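PDB 5HSX: putative alpha-ketoglutarate-dependent taurine dioxygenase from Burkholderia xenovorans, which probably acts as an iron(II)- and 2-oxoglutarate-dependent dioxygenase of the TauD/TfdA family, although its substrate is not established. Local coordinates for residues Asp149-Leu155 and Ala270-Pro276; Leu54-Val59 and Phe265-Thr271; Leu218-Pro222 and Leu243-Val247; Pro133-Arg139 and Leu288-Val294. All coordinates share one frame; numbering follows the deposited sequence.

Interaction 1: Asp149-Leu155 and Ala270-Pro276; sequences DTQWTNL and ATAHLAP. With NA (sodium ion), chain M; EDO (1,2-ethanediol), chain O.
Trp152 and His273 face each other as a non-hydrogen-bonded pair of antiparallel strands, and the methylene of the histidine lies over the indole: His273 CB is 3.7 Å from the centroid of the five-membered ring of Trp152, a CH-pi contact. The two rings themselves meet obliquely. With CG held between its own backbone N and carbonyl carbon (chi1 60°), the imidazole of His273 turns away from the strand 150-154, and its NE2 binds the sodium ion at 2.2 Å.

On both flanks of this pair the backbone satisfies itself. Gln151 and Leu274 exchange two bonds. Thr153 and Ala272 do the same, Thr153 N reaching Ala272 O at 2.8 Å. Beyond the strand, Leu155 N donates to Ala270 O at 2.9 Å. At the other end, water 1 donates to Asp149 O at 2.7 Å and to Leu274 O, so that the latter carbonyl serves two donors. Gln151 NE2 gives a nearly straight bond (169°) to O2 of an ethanediol, probably from the crystallisation liquor, at 2.9 Å; water 1 is bonded to the same O2 at 2.6 Å. Other polar ends find partners elsewhere in the chain: Thr153 OG1 at Val247 O, Thr150 OG1 at Trp258 NE1, and Asp149 in a salt bridge with Arg255.

His123, Asp125 and the carbonyl of Asn323 also bind the sodium. Two histidines and an aspartate on a beta scaffold are consistent with the facial triad of the TauD family, here holding sodium where iron would be expected.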
# COMPACT_ATOMS: atom_id res chain seq x y z
N ASP B 149 -1.30 9.98 -1.59
CA ASP B 149 -0.86 9.30 -0.38
C ASP B 149 0.62 8.94 -0.47
O ASP B 149 1.16 8.72 -1.55
CB ASP B 149 -1.67 8.01 -0.15
CG ASP B 149 -3.15 8.26 0.16
OD1 ASP B 149 -3.61 9.42 0.19
OD2 ASP B 149 -3.85 7.25 0.36
N THR B 150 1.28 8.88 0.69
CA THR B 150 2.67 8.46 0.81
C THR B 150 2.73 7.13 1.55
O THR B 150 1.90 6.86 2.43
CB THR B 150 3.51 9.52 1.56
OG1 THR B 150 3.33 10.80 0.94
CG2 THR B 150 5.00 9.17 1.54
N GLN B 151 3.71 6.30 1.20
CA GLN B 151 3.92 5.04 1.91
C GLN B 151 5.35 4.94 2.41
O GLN B 151 6.28 5.49 1.81
CB GLN B 151 3.61 3.82 1.03
CG GLN B 151 2.23 3.86 0.37
CD GLN B 151 1.81 2.52 -0.17
OE1 GLN B 151 1.95 1.50 0.50
NE2 GLN B 151 1.27 2.50 -1.40
N TRP B 152 5.51 4.21 3.51
CA TRP B 152 6.81 3.89 4.07
C TRP B 152 6.91 2.38 4.29
O TRP B 152 5.91 1.70 4.51
CB TRP B 152 7.05 4.60 5.43
CG TRP B 152 7.30 6.08 5.35
CD1 TRP B 152 8.51 6.72 5.45
CD2 TRP B 152 6.32 7.11 5.18
NE1 TRP B 152 8.34 8.08 5.34
CE2 TRP B 152 7.00 8.35 5.17
CE3 TRP B 152 4.93 7.10 5.03
CZ2 TRP B 152 6.33 9.57 5.02
CZ3 TRP B 152 4.27 8.32 4.88
CH2 TRP B 152 4.97 9.53 4.88
N THR B 153 8.14 1.87 4.27
CA THR B 153 8.35 0.47 4.60
C THR B 153 9.44 0.36 5.66
O THR B 153 10.35 1.19 5.72
CB THR B 153 8.69 -0.36 3.37
OG1 THR B 153 8.78 -1.73 3.76
CG2 THR B 153 10.02 0.12 2.72
N ASN B 154 9.34 -0.68 6.48
CA ASN B 154 10.19 -0.87 7.65
C ASN B 154 11.36 -1.77 7.26
O ASN B 154 11.20 -2.98 7.13
CB ASN B 154 9.36 -1.46 8.79
CG ASN B 154 10.15 -1.70 10.05
OD1 ASN B 154 11.38 -1.76 10.03
ND2 ASN B 154 9.44 -1.87 11.15
N LEU B 155 12.54 -1.17 7.07
CA LEU B 155 13.71 -1.94 6.62
C LEU B 155 14.27 -2.83 7.72
O LEU B 155 15.01 -3.78 7.41
CB LEU B 155 14.80 -0.99 6.13
CG LEU B 155 14.35 -0.10 4.95
CD1 LEU B 155 15.51 0.79 4.51
CD2 LEU B 155 13.87 -0.95 3.81
N ALA B 270 16.01 3.56 8.93
CA ALA B 270 15.23 2.34 9.08
C ALA B 270 14.07 2.25 8.10
O ALA B 270 13.24 1.35 8.25
CB ALA B 270 14.69 2.23 10.51
N THR B 271 13.97 3.15 7.12
CA THR B 271 12.81 3.16 6.23
C THR B 271 13.25 3.43 4.81
O THR B 271 14.30 4.03 4.55
CB THR B 271 11.76 4.22 6.61
OG1 THR B 271 12.34 5.54 6.54
CG2 THR B 271 11.19 3.97 8.01
N ALA B 272 12.39 3.01 3.88
CA ALA B 272 12.30 3.63 2.57
C ALA B 272 10.87 4.11 2.39
O ALA B 272 9.97 3.71 3.14
CB ALA B 272 12.68 2.66 1.43
N HIS B 273 10.66 4.99 1.42
CA HIS B 273 9.32 5.53 1.22
C HIS B 273 9.04 5.68 -0.26
O HIS B 273 9.93 5.57 -1.11
CB HIS B 273 9.12 6.86 1.96
CG HIS B 273 10.06 7.95 1.53
ND1 HIS B 273 11.33 8.08 2.04
CD2 HIS B 273 9.90 8.96 0.65
CE1 HIS B 273 11.92 9.13 1.49
NE2 HIS B 273 11.07 9.68 0.63
N LEU B 274 7.77 5.92 -0.55
CA LEU B 274 7.25 5.93 -1.90
C LEU B 274 6.39 7.17 -2.07
O LEU B 274 5.36 7.32 -1.40
CB LEU B 274 6.41 4.67 -2.15
CG LEU B 274 5.69 4.62 -3.50
CD1 LEU B 274 6.70 4.53 -4.64
CD2 LEU B 274 4.71 3.45 -3.52
N ALA B 275 6.81 8.06 -2.97
CA ALA B 275 6.05 9.26 -3.28
C ALA B 275 4.87 8.91 -4.18
O ALA B 275 4.92 7.95 -4.95
CB ALA B 275 6.94 10.29 -3.96
N PRO B 276 3.78 9.68 -4.10
CA PRO B 276 2.63 9.39 -4.95
C PRO B 276 2.90 9.71 -6.40
O PRO B 276 3.69 10.61 -6.73
CB PRO B 276 1.54 10.31 -4.38
CG PRO B 276 2.30 11.46 -3.81
CD PRO B 276 3.53 10.82 -3.20
NA NA M . 12.28 10.69 -0.96
C1 EDO O . -0.84 5.64 -4.38
O1 EDO O . -0.07 6.69 -4.97
C2 EDO O . -0.27 5.27 -3.01
O2 EDO O . 1.07 4.79 -3.17
O HOH W 1 2.71 6.70 -2.42
O HOH W 2 10.14 11.27 -1.90
O HOH W 3 12.10 12.55 0.30

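Interaction 2: Leu54-Val59 and Phe265-Thr271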
# COMPACT_ATOMS: atom_id res chain seq x y z
N LEU B 54 9.48 7.82 17.45
CA LEU B 54 10.04 7.76 16.10
C LEU B 54 10.97 6.56 15.95
O LEU B 54 10.88 5.82 14.96
CB LEU B 54 10.78 9.06 15.78
CG LEU B 54 11.59 9.12 14.49
CD1 LEU B 54 10.68 9.06 13.25
CD2 LEU B 54 12.46 10.38 14.49
N LEU B 55 11.88 6.35 16.90
CA LEU B 55 12.76 5.20 16.80
C LEU B 55 11.98 3.89 16.82
O LEU B 55 12.34 2.94 16.12
CB LEU B 55 13.79 5.21 17.94
CG LEU B 55 14.78 6.38 17.94
CD1 LEU B 55 15.86 6.14 18.98
CD2 LEU B 55 15.39 6.58 16.56
N LYS B 56 10.87 3.85 17.56
CA LYS B 56 10.12 2.61 17.72
C LYS B 56 9.22 2.33 16.52
O LYS B 56 9.11 1.18 16.08
CB LYS B 56 9.29 2.67 18.99
CG LYS B 56 8.42 1.44 19.23
CD LYS B 56 7.65 1.62 20.53
CE LYS B 56 6.78 0.43 20.86
NZ LYS B 56 6.07 0.69 22.13
N TRP B 57 8.56 3.35 15.99
CA TRP B 57 7.56 3.17 14.94
C TRP B 57 8.05 3.58 13.56
O TRP B 57 7.31 3.43 12.58
CB TRP B 57 6.27 3.92 15.32
CG TRP B 57 5.58 3.21 16.46
CD1 TRP B 57 5.52 3.60 17.78
CD2 TRP B 57 4.90 1.95 16.39
NE1 TRP B 57 4.82 2.67 18.51
CE2 TRP B 57 4.44 1.64 17.69
CE3 TRP B 57 4.62 1.05 15.35
CZ2 TRP B 57 3.73 0.48 17.98
CZ3 TRP B 57 3.91 -0.11 15.63
CH2 TRP B 57 3.47 -0.38 16.94
N ARG B 58 9.29 4.10 13.46
CA ARG B 58 9.99 4.38 12.20
C ARG B 58 9.51 5.65 11.51
O ARG B 58 10.32 6.38 10.92
CB ARG B 58 9.89 3.23 11.20
CG ARG B 58 10.13 1.84 11.76
CD ARG B 58 11.40 1.74 12.57
NE ARG B 58 11.50 0.41 13.16
CZ ARG B 58 12.55 -0.05 13.81
NH1 ARG B 58 13.64 0.70 13.96
NH2 ARG B 58 12.53 -1.28 14.32
N VAL B 59 8.20 5.90 11.52
CA VAL B 59 7.64 7.15 11.02
C VAL B 59 6.48 7.54 11.93
O VAL B 59 5.65 6.70 12.27
CB VAL B 59 7.17 7.06 9.54
CG1 VAL B 59 6.15 5.90 9.32
CG2 VAL B 59 6.57 8.39 9.10
N PHE B 265 7.21 12.54 10.02
CA PHE B 265 8.56 12.62 10.59
C PHE B 265 9.10 11.19 10.55
O PHE B 265 8.60 10.33 11.27
CB PHE B 265 8.48 13.16 12.02
CG PHE B 265 9.81 13.41 12.72
CD1 PHE B 265 11.04 13.25 12.09
CD2 PHE B 265 9.80 13.83 14.05
CE1 PHE B 265 12.23 13.51 12.77
CE2 PHE B 265 10.98 14.08 14.73
CZ PHE B 265 12.20 13.92 14.09
N TRP B 266 10.07 10.92 9.67
CA TRP B 266 10.51 9.53 9.51
C TRP B 266 12.01 9.38 9.68
O TRP B 266 12.79 10.31 9.45
CB TRP B 266 10.09 8.94 8.16
CG TRP B 266 10.69 9.53 6.92
CD1 TRP B 266 11.81 9.10 6.26
CD2 TRP B 266 10.16 10.61 6.14
NE1 TRP B 266 12.02 9.86 5.14
CE2 TRP B 266 11.02 10.79 5.03
CE3 TRP B 266 9.05 11.45 6.27
CZ2 TRP B 266 10.81 11.78 4.06
CZ3 TRP B 266 8.83 12.42 5.30
CH2 TRP B 266 9.72 12.59 4.22
N ASP B 267 12.39 8.17 10.09
CA ASP B 267 13.77 7.79 10.37
C ASP B 267 14.32 7.11 9.11
O ASP B 267 14.02 5.95 8.84
CB ASP B 267 13.84 6.86 11.58
CG ASP B 267 15.27 6.51 11.98
OD1 ASP B 267 16.20 6.77 11.19
OD2 ASP B 267 15.45 5.94 13.08
N ASN B 268 15.13 7.85 8.35
CA ASN B 268 15.73 7.34 7.12
C ASN B 268 16.73 6.22 7.35
O ASN B 268 17.15 5.57 6.39
CB ASN B 268 16.46 8.45 6.38
CG ASN B 268 15.52 9.38 5.68
OD1 ASN B 268 14.68 8.95 4.88
ND2 ASN B 268 15.66 10.67 5.96
N ARG B 269 17.18 5.99 8.58
CA ARG B 269 18.08 4.88 8.80
C ARG B 269 17.35 3.55 8.85
O ARG B 269 18.01 2.50 8.81
CB ARG B 269 18.86 5.12 10.09
CG ARG B 269 19.53 6.49 10.08
CD ARG B 269 19.97 6.91 11.45
NE ARG B 269 18.83 7.07 12.35
CZ ARG B 269 18.92 7.55 13.58
NH1 ARG B 269 20.09 7.96 14.07
NH2 ARG B 269 17.83 7.64 14.33
N ALA B 270 16.01 3.56 8.93
CA ALA B 270 15.23 2.34 9.08
C ALA B 270 14.07 2.25 8.10
O ALA B 270 13.24 1.35 8.25
CB ALA B 270 14.69 2.23 10.51
N THR B 271 13.97 3.15 7.12
CA THR B 271 12.81 3.16 6.23
C THR B 271 13.25 3.43 4.81
O THR B 271 14.30 4.03 4.55
CB THR B 271 11.76 4.22 6.61
OG1 THR B 271 12.34 5.54 6.54
CG2 THR B 271 11.19 3.97 8.01
O HOH W 4 13.73 3.75 13.65
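Leu54 carries its CG anti to the backbone N (chi1 172°), which sends both methyls toward the strand 263-267, where Phe265 offers the face of its ring. Leu54 CD2 settles over that face, 3.8 Å from the Phe265 ring centroid, while CD1 turns to the backbone and touches Phe265 O. Further along the chain, Arg269 bends at chi3 (-63°) to meet the carboxylate of Asp267 side-on.

Arg269 NE binds Asp267 OD1 at 2.9 Å in a salt bridge, and NH2 reaches OD2 from above the carboxylate plane. Asp267 OD1 also accepts Arg269 N, from the face opposite to NE, forming an Asx turn. Leu55 CD2 lies at the guanidinium edge, 3.5 Å from Arg269 NH2. Water 4 joins the segments: it donates to Leu55 O and to Asp267 OD2, and accepts from Arg58 NH1. OD2 has a further partner in His210, and the guanidinium of Arg58 is paired with Glu215.

The direct backbone link is Asp267 N to Arg58 O, 2.9 Å and nearly straight (165°). Beside it Val59 CG2 packs on Trp266 CB at 3.7 Å, and Arg58 CB on Thr271 CG2. Arg58, the first residue past the helix 44-57, has positive phi and turns the chain into the strand 59-62, antiparallel to 263-267: a helix-to-strand junction docked on a central strand of the larger sheet in this cupin-clan fold.

Interaction 3: Leu218-Pro222 and Leu243-Val247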
# COMPACT_ATOMS: atom_id res chain seq x y z
N LEU B 218 17.74 -3.47 6.39
CA LEU B 218 18.04 -3.92 5.03
C LEU B 218 18.11 -2.67 4.15
O LEU B 218 17.09 -2.15 3.69
CB LEU B 218 16.98 -4.93 4.56
CG LEU B 218 17.16 -5.65 3.23
CD1 LEU B 218 18.52 -6.33 3.17
CD2 LEU B 218 16.03 -6.68 3.03
N TYR B 219 19.33 -2.18 3.94
CA TYR B 219 19.57 -0.80 3.48
C TYR B 219 19.65 -0.77 1.96
O TYR B 219 20.68 -0.44 1.37
CB TYR B 219 20.85 -0.28 4.13
CG TYR B 219 21.01 1.23 4.19
CD1 TYR B 219 20.13 2.01 4.92
CD2 TYR B 219 22.07 1.86 3.55
CE1 TYR B 219 20.29 3.39 5.01
CE2 TYR B 219 22.24 3.24 3.63
CZ TYR B 219 21.34 4.00 4.36
OH TYR B 219 21.51 5.37 4.46
N VAL B 220 18.53 -1.09 1.30
CA VAL B 220 18.56 -1.43 -0.11
C VAL B 220 17.91 -0.37 -1.00
O VAL B 220 17.68 -0.63 -2.18
CB VAL B 220 17.92 -2.81 -0.38
CG1 VAL B 220 18.78 -3.93 0.22
CG2 VAL B 220 16.48 -2.88 0.16
N SER B 221 17.63 0.83 -0.46
CA SER B 221 17.24 2.06 -1.18
C SER B 221 17.01 1.85 -2.69
O SER B 221 17.91 2.17 -3.49
CB SER B 221 18.31 3.12 -0.96
OG SER B 221 17.86 4.40 -1.37
N PRO B 222 15.84 1.35 -3.12
CA PRO B 222 15.75 0.80 -4.49
C PRO B 222 15.99 1.80 -5.61
O PRO B 222 16.51 1.40 -6.66
CB PRO B 222 14.32 0.21 -4.53
CG PRO B 222 14.09 -0.21 -3.09
CD PRO B 222 14.70 0.92 -2.28
N LEU B 243 15.70 -8.83 -2.94
CA LEU B 243 15.59 -7.98 -1.75
C LEU B 243 14.60 -6.85 -1.95
O LEU B 243 13.88 -6.48 -1.02
CB LEU B 243 16.98 -7.43 -1.37
CG LEU B 243 18.05 -8.49 -1.08
CD1 LEU B 243 19.42 -7.83 -0.88
CD2 LEU B 243 17.69 -9.31 0.17
N TRP B 244 14.51 -6.31 -3.17
CA TRP B 244 13.58 -5.22 -3.44
C TRP B 244 12.14 -5.70 -3.43
O TRP B 244 11.24 -4.99 -2.97
CB TRP B 244 13.91 -4.58 -4.78
CG TRP B 244 15.17 -3.76 -4.77
CD1 TRP B 244 15.83 -3.26 -3.67
CD2 TRP B 244 15.94 -3.38 -5.91
NE1 TRP B 244 16.95 -2.58 -4.07
CE2 TRP B 244 17.04 -2.63 -5.44
CE3 TRP B 244 15.81 -3.58 -7.29
CZ2 TRP B 244 18.00 -2.07 -6.30
CZ3 TRP B 244 16.76 -3.03 -8.15
CH2 TRP B 244 17.84 -2.29 -7.64
N GLU B 245 11.89 -6.89 -3.97
CA GLU B 245 10.56 -7.48 -3.85
C GLU B 245 10.21 -7.71 -2.38
O GLU B 245 9.08 -7.43 -1.93
CB GLU B 245 10.53 -8.77 -4.66
CG GLU B 245 9.47 -9.78 -4.34
CD GLU B 245 9.59 -11.00 -5.24
OE1 GLU B 245 8.82 -11.05 -6.21
OE2 GLU B 245 10.49 -11.87 -5.02
N HIS B 246 11.18 -8.19 -1.61
CA HIS B 246 10.95 -8.49 -0.20
C HIS B 246 10.57 -7.23 0.57
O HIS B 246 9.59 -7.24 1.34
CB HIS B 246 12.22 -9.14 0.36
CG HIS B 246 12.15 -9.48 1.82
ND1 HIS B 246 11.45 -10.56 2.30
CD2 HIS B 246 12.73 -8.89 2.89
CE1 HIS B 246 11.59 -10.63 3.61
NE2 HIS B 246 12.36 -9.63 4.00
N VAL B 247 11.31 -6.13 0.40
CA VAL B 247 11.09 -4.96 1.24
C VAL B 247 9.80 -4.24 0.92
O VAL B 247 9.37 -3.39 1.71
CB VAL B 247 12.21 -3.89 1.17
CG1 VAL B 247 13.53 -4.47 1.64
CG2 VAL B 247 12.31 -3.24 -0.22
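Val247 CG1 is the apolar centre of this contact, touched by two residues of the opposite segment. Leu218 CD2 comes to 3.6 Å from Val247 CG1, whereas Val220 CG2 approaches the same methyl at 3.7 Å with the valines reaching toward each other tip to tip. Leu218 owes its reach to a CG placed anti to the backbone N (chi1 -174°); the same CD2 methyl also lies at the edge of the His246 ring and near Leu243 CD2. One turn of helix back from Val247, Leu243 CD1 closes the group against Val220 CG1 at 4.1 Å, the two side chains crossing at about a right angle.

Outward from this cluster the indole of Trp244 takes over. Pro222 spreads across one of its faces: Pro222 CB stands 3.8 Å from the centroid of the five-membered ring, only 8° off the normal, a CH-pi contact in which proline and indole slide past each other in opposite directions. In the plane of the ring, at its edge, sits Val220 CG2. The polar rim is a single direct bond, Trp244 NE1 to Val220 O at 2.8 Å. It is bent at the hydrogen (140°), and the oxygen lies somewhat out of the indole plane, yet it ties the loop backbone to the helix and, with the proline above, helps to set the rotation of the indole.

Trp119 meets the Trp244 ring, and His246 NE2 bonds to Ala158 O. The segment 218-222 leads from the end of the strand 216-218 toward the strand 225-228 and packs against the C-terminal part of the helix 233-247, while the helix 155-161 touches Leu218, His246 and Val247.

Interaction 4: Pro133-Arg139 and Leu288-Val294; sequences PWASILR and LYRTTLV
Two neighbouring antiparallel strands of the seven-stranded mixed sheet, 135-140 and 287-293, form this contact, part of the larger sheet of a cupin-clan (double-stranded beta-helix) fold. Ile137 and Thr291 make a hydrogen-bonded pair, with Ile137 N to Thr291 O at 2.8 Å and Thr291 N to Ile137 O at 2.9 Å. Arg139 and Tyr289 repeat the pattern, and Leu293 N binds Ala135 O. Trp134 N, just before the strand, makes a more bent bond (131°) to Leu293 O.

At that end the indole of Trp134 and the side chain of Leu293 lie side by side, pointing the same way. Trp134 CZ2 is 3.5 Å from Leu293 CD1, and Leu293 CB comes obliquely to the pyrrole part of the ring. Val294 O sits at the indole edge; water 5 donates to it at 2.8 Å and accepts a weak bond from Trp134 NE1. At the far end Arg139, its CG between backbone N and carbonyl carbon (chi1 84°), lays its guanidinium beside Tyr289. Tyr289 CD2 stands over one face of that group, 3.9 Å from Arg139 CZ, and the guanidinium and ring planes are 21° apart. On the other side of the sheet Leu138 CD1 packs on Leu288 CB at 3.7 Å and on Arg290 CB.

The regular backbone pairing from Ile137 to Arg139 therefore supplies much of the cohesion, while the polar side-chain ends are satisfied by neighbours: Thr291 by Ser76, Thr292 by Thr83, and Arg290 by Val320. The guanidinium of Arg139 lies nearly parallel to the Tyr289 ring while its NH1 is bonded to His72 and His69, so one buried cation meets both an aromatic neighbour and polar acceptors.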
# COMPACT_ATOMS: atom_id res chain seq x y z
N PRO B 133 20.92 11.88 5.10
CA PRO B 133 20.23 12.49 6.24
C PRO B 133 19.54 11.42 7.07
O PRO B 133 18.98 10.46 6.54
CB PRO B 133 19.21 13.44 5.59
CG PRO B 133 19.00 12.88 4.21
CD PRO B 133 20.36 12.34 3.81
N TRP B 134 19.60 11.57 8.40
CA TRP B 134 19.01 10.52 9.22
C TRP B 134 17.49 10.62 9.32
O TRP B 134 16.84 9.62 9.62
CB TRP B 134 19.66 10.50 10.61
CG TRP B 134 19.18 11.52 11.60
CD1 TRP B 134 19.75 12.75 11.87
CD2 TRP B 134 18.08 11.38 12.50
NE1 TRP B 134 19.05 13.38 12.88
CE2 TRP B 134 18.02 12.56 13.28
CE3 TRP B 134 17.14 10.37 12.74
CZ2 TRP B 134 17.05 12.76 14.27
CZ3 TRP B 134 16.17 10.57 13.71
CH2 TRP B 134 16.14 11.76 14.46
N ALA B 135 16.92 11.80 9.07
CA ALA B 135 15.48 11.96 9.21
C ALA B 135 15.01 13.10 8.32
O ALA B 135 15.79 13.98 7.95
CB ALA B 135 15.07 12.26 10.66
N SER B 136 13.72 13.09 8.01
CA SER B 136 13.09 14.21 7.33
C SER B 136 11.77 14.53 8.01
O SER B 136 11.12 13.64 8.58
CB SER B 136 12.87 13.91 5.84
OG SER B 136 13.93 13.13 5.30
N ILE B 137 11.37 15.79 7.92
CA ILE B 137 10.11 16.27 8.47
C ILE B 137 9.38 16.99 7.36
O ILE B 137 9.81 18.07 6.91
CB ILE B 137 10.33 17.20 9.68
CG1 ILE B 137 11.05 16.43 10.79
CG2 ILE B 137 8.99 17.77 10.16
CD1 ILE B 137 11.66 17.29 11.83
N LEU B 138 8.27 16.42 6.90
CA LEU B 138 7.52 16.90 5.75
C LEU B 138 6.15 17.38 6.21
O LEU B 138 5.42 16.61 6.84
CB LEU B 138 7.37 15.77 4.73
CG LEU B 138 6.57 15.99 3.45
CD1 LEU B 138 7.22 17.07 2.60
CD2 LEU B 138 6.48 14.66 2.70
N ARG B 139 5.81 18.63 5.90
CA ARG B 139 4.52 19.19 6.31
C ARG B 139 3.67 19.55 5.09
O ARG B 139 4.18 20.04 4.08
CB ARG B 139 4.70 20.41 7.23
CG ARG B 139 4.92 21.77 6.54
CD ARG B 139 5.15 22.87 7.59
NE ARG B 139 4.77 24.18 7.09
CZ ARG B 139 5.61 25.04 6.51
NH1 ARG B 139 6.89 24.74 6.36
NH2 ARG B 139 5.15 26.22 6.08
N LEU B 288 3.82 20.99 -0.28
CA LEU B 288 4.38 20.56 0.99
C LEU B 288 5.75 21.21 1.15
O LEU B 288 6.32 21.74 0.19
CB LEU B 288 4.50 19.03 1.07
CG LEU B 288 3.21 18.22 0.94
CD1 LEU B 288 2.91 17.88 -0.51
CD2 LEU B 288 3.28 16.94 1.79
N TYR B 289 6.27 21.17 2.38
CA TYR B 289 7.61 21.67 2.66
C TYR B 289 8.32 20.66 3.53
O TYR B 289 7.70 20.03 4.40
CB TYR B 289 7.57 23.04 3.36
CG TYR B 289 6.96 24.10 2.49
CD1 TYR B 289 7.72 24.76 1.53
CD2 TYR B 289 5.62 24.44 2.63
CE1 TYR B 289 7.15 25.74 0.71
CE2 TYR B 289 5.05 25.42 1.83
CZ TYR B 289 5.81 26.06 0.88
OH TYR B 289 5.23 27.02 0.09
N ARG B 290 9.62 20.49 3.29
CA ARG B 290 10.41 19.47 3.95
C ARG B 290 11.66 20.09 4.56
O ARG B 290 12.28 20.98 3.97
CB ARG B 290 10.82 18.33 2.98
CG ARG B 290 11.77 17.32 3.62
CD ARG B 290 12.07 16.08 2.78
NE ARG B 290 12.23 16.34 1.36
CZ ARG B 290 13.33 16.83 0.78
NH1 ARG B 290 14.39 17.14 1.51
NH2 ARG B 290 13.37 17.00 -0.53
N THR B 291 12.01 19.63 5.75
CA THR B 291 13.33 19.84 6.31
C THR B 291 13.96 18.47 6.49
O THR B 291 13.26 17.45 6.59
CB THR B 291 13.26 20.56 7.66
OG1 THR B 291 12.45 19.79 8.56
CG2 THR B 291 12.65 21.96 7.50
N THR B 292 15.29 18.41 6.51
CA THR B 292 15.94 17.13 6.80
C THR B 292 17.10 17.37 7.75
O THR B 292 17.66 18.47 7.83
CB THR B 292 16.40 16.37 5.52
OG1 THR B 292 17.66 16.84 5.07
CG2 THR B 292 15.39 16.51 4.38
N LEU B 293 17.43 16.32 8.49
CA LEU B 293 18.41 16.38 9.55
C LEU B 293 19.68 15.65 9.13
O LEU B 293 19.61 14.54 8.61
CB LEU B 293 17.85 15.77 10.84
CG LEU B 293 16.54 16.40 11.34
CD1 LEU B 293 16.09 15.73 12.63
CD2 LEU B 293 16.69 17.90 11.54
N VAL B 294 20.83 16.29 9.37
CA VAL B 294 22.13 15.75 8.96
C VAL B 294 22.40 14.43 9.67
O VAL B 294 22.27 14.32 10.89
CB VAL B 294 23.23 16.79 9.27
CG1 VAL B 294 24.63 16.24 8.95
CG2 VAL B 294 22.96 18.10 8.51
O HOH W 5 21.06 15.71 12.94

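How the interactions relate
The metal-bearing pair of interaction 1 rests on interaction 2: Trp152 NE1 lies 3.2 Å from Trp266 CG, and His273 ND1 is 3.6 Å from Trp266 NE1, so the indole of Trp266 backs the sodium ligand. The two also share Ala270 and Thr271, where the chain passes from one sheet to the other. Interaction 4 extends the larger sheet beyond strand 263-267, with Asn268 N to Trp134 O at 2.8 Å; its centre is about 14 Å from that of interaction 1, and they do not touch. Interaction 3 adjoins interaction 1 through the backbone atoms Leu155 O and Leu218 N, 2.9 Å apart, and lies about 22 Å, centre to centre, from interaction 4.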